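PDB 1VE2: uroporphyrin-III C-methyltransferase from Thermus thermophilus, which probably catalyses the S-adenosyl-L-methionine-dependent C-methylation of uroporphyrinogen III, an early step towards sirohaem and the corrinoids. Local coordinates for residues 66-69 against 70-74. Numbering follows the deposited sequence.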
ATOM      1  N   ALA A  66      -2.620  26.321   6.486  1.00 22.15           N
ATOM      2  CA  ALA A  66      -1.415  27.030   6.073  1.00 23.12           C
ATOM      3  C   ALA A  66      -0.686  26.281   4.959  1.00 22.16           C
ATOM      4  O   ALA A  66      -0.222  26.879   3.982  1.00 20.87           O
ATOM      5  CB  ALA A  66      -0.489  27.217   7.269  1.00 24.01           C
ATOM      6  N   ILE A  67      -0.583  24.969   5.119  1.00 22.08           N
ATOM      7  CA  ILE A  67       0.088  24.138   4.133  1.00 20.17           C
ATOM      8  C   ILE A  67      -0.644  24.250   2.800  1.00 19.43           C
ATOM      9  O   ILE A  67      -0.053  24.587   1.779  1.00 18.72           O
ATOM     10  CB  ILE A  67       0.116  22.663   4.587  1.00 20.78           C
ATOM     11  CG1 ILE A  67       0.934  22.534   5.880  1.00 20.32           C
ATOM     12  CG2 ILE A  67       0.715  21.781   3.485  1.00 20.78           C
ATOM     13  CD1 ILE A  67       0.895  21.142   6.496  1.00 17.14           C
ATOM     14  N   THR A  68      -1.943  23.984   2.814  1.00 19.08           N
ATOM     15  CA  THR A  68      -2.726  24.058   1.587  1.00 19.85           C
ATOM     16  C   THR A  68      -2.667  25.427   0.907  1.00 20.50           C
ATOM     17  O   THR A  68      -2.458  25.520  -0.303  1.00 19.54           O
ATOM     18  CB  THR A  68      -4.191  23.679   1.865  1.00 19.76           C
ATOM     19  OG1 THR A  68      -4.242  22.303   2.264  1.00 18.78           O
ATOM     20  CG2 THR A  68      -5.055  23.890   0.621  1.00 21.82           C
ATOM     21  N   ALA A  69      -2.836  26.495   1.677  1.00 22.26           N
ATOM     22  CA  ALA A  69      -2.799  27.828   1.093  1.00 22.87           C
ATOM     23  C   ALA A  69      -1.449  28.098   0.439  1.00 22.73           C
ATOM     24  O   ALA A  69      -1.376  28.687  -0.639  1.00 23.42           O
ATOM     25  CB  ALA A  69      -3.084  28.889   2.166  1.00 22.11           C
ATOM     26  N   ARG A  70      -0.376  27.657   1.087  1.00 24.09           N
ATOM     27  CA  ARG A  70       0.957  27.890   0.549  1.00 23.84           C
ATOM     28  C   ARG A  70       1.178  27.141  -0.766  1.00 23.91           C
ATOM     29  O   ARG A  70       1.771  27.685  -1.697  1.00 23.62           O
ATOM     30  CB  ARG A  70       2.020  27.499   1.580  1.00 27.01           C
ATOM     31  CG  ARG A  70       3.445  27.853   1.165  1.00 27.45           C
ATOM     32  CD  ARG A  70       3.554  29.289   0.660  1.00 30.55           C
ATOM     33  NE  ARG A  70       4.944  29.679   0.409  1.00 33.32           N
ATOM     34  CZ  ARG A  70       5.308  30.748  -0.297  1.00 35.55           C
ATOM     35  NH1 ARG A  70       4.388  31.542  -0.833  1.00 35.06           N
ATOM     36  NH2 ARG A  70       6.596  31.029  -0.460  1.00 36.38           N
ATOM     37  N   LEU A  71       0.695  25.903  -0.849  1.00 22.65           N
ATOM     38  CA  LEU A  71       0.840  25.116  -2.077  1.00 21.91           C
ATOM     39  C   LEU A  71       0.145  25.860  -3.223  1.00 21.38           C
ATOM     40  O   LEU A  71       0.700  26.016  -4.315  1.00 22.96           O
ATOM     41  CB  LEU A  71       0.210  23.724  -1.897  1.00 19.63           C
ATOM     42  CG  LEU A  71       0.899  22.782  -0.896  1.00 19.95           C
ATOM     43  CD1 LEU A  71       0.061  21.519  -0.702  1.00 20.50           C
ATOM     44  CD2 LEU A  71       2.292  22.433  -1.391  1.00 21.48           C
ATOM     45  N   ILE A  72      -1.070  26.325  -2.958  1.00 21.26           N
ATOM     46  CA  ILE A  72      -1.845  27.060  -3.942  1.00 21.71           C
ATOM     47  C   ILE A  72      -1.136  28.365  -4.296  1.00 22.46           C
ATOM     48  O   ILE A  72      -0.982  28.685  -5.471  1.00 23.18           O
ATOM     49  CB  ILE A  72      -3.274  27.350  -3.419  1.00 21.47           C
ATOM     50  CG1 ILE A  72      -4.047  26.028  -3.295  1.00 22.64           C
ATOM     51  CG2 ILE A  72      -4.008  28.315  -4.359  1.00 22.40           C
ATOM     52  CD1 ILE A  72      -5.388  26.142  -2.586  1.00 20.47           C
ATOM     53  N   ALA A  73      -0.691  29.111  -3.287  1.00 23.60           N
ATOM     54  CA  ALA A  73       0.000  30.374  -3.538  1.00 25.21           C
ATOM     55  C   ALA A  73       1.212  30.153  -4.448  1.00 26.31           C
ATOM     56  O   ALA A  73       1.388  30.857  -5.441  1.00 27.02           O
ATOM     57  CB  ALA A  73       0.443  31.008  -2.217  1.00 25.45           C
ATOM     58  N   LEU A  74       2.037  29.168  -4.108  1.00 26.17           N
ATOM     59  CA  LEU A  74       3.230  28.863  -4.890  1.00 25.90           C
ATOM     60  C   LEU A  74       2.935  28.531  -6.346  1.00 26.85           C
ATOM     61  O   LEU A  74       3.639  28.997  -7.246  1.00 26.44           O
ATOM     62  CB  LEU A  74       4.000  27.709  -4.246  1.00 26.45           C
ATOM     63  CG  LEU A  74       4.763  28.101  -2.980  1.00 26.00           C
ATOM     64  CD1 LEU A  74       5.204  26.862  -2.218  1.00 27.74           C
ATOM     65  CD2 LEU A  74       5.955  28.965  -3.367  1.00 27.93           C
TER
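Thr68 and Ile72, like Ile67 and Leu71, meet in i to i+4 contacts one turn apart on the amphipathic alpha-helix 64-76, which packs against the parallel sheet of the tetrapyrrole methylase fold and leads into its strand 80-85. Four successive backbone bonds set the spacing, from Arg70 N to Ala66 O through to Ala73 N to Ala69 O, the last at 2.8 Å. On the buried face, Ile67 CG2 lies 4.2 Å from Leu71 CD1. Leu71 carries this face onto Leu33 and Arg83 of the adjacent strands 31-34 and 80-85, and Leu74 adds Val31 and Val81. At its solvent-exposed edge Arg70, which also touches Leu33, bends at chi2 (48°), and one face of its guanidinium group lies against Leu74 CD2, 3.6 Å above the plane. A second flank, facing helix 95-105, carries Thr68 on Glu98 and Ala101 and Ile72 on Ala105. The threonine divides its branches between two tasks. Its chi1, measured to OG1, is -65°, which leaves CG2 anti to the backbone N, while OG1 is hydrogen-bonded to Gln64 NE2 one turn earlier. Alongside one another and pointing the same way, the two side chains touch where Thr68 CG2 approaches Ile72 CD1 to 3.9 Å.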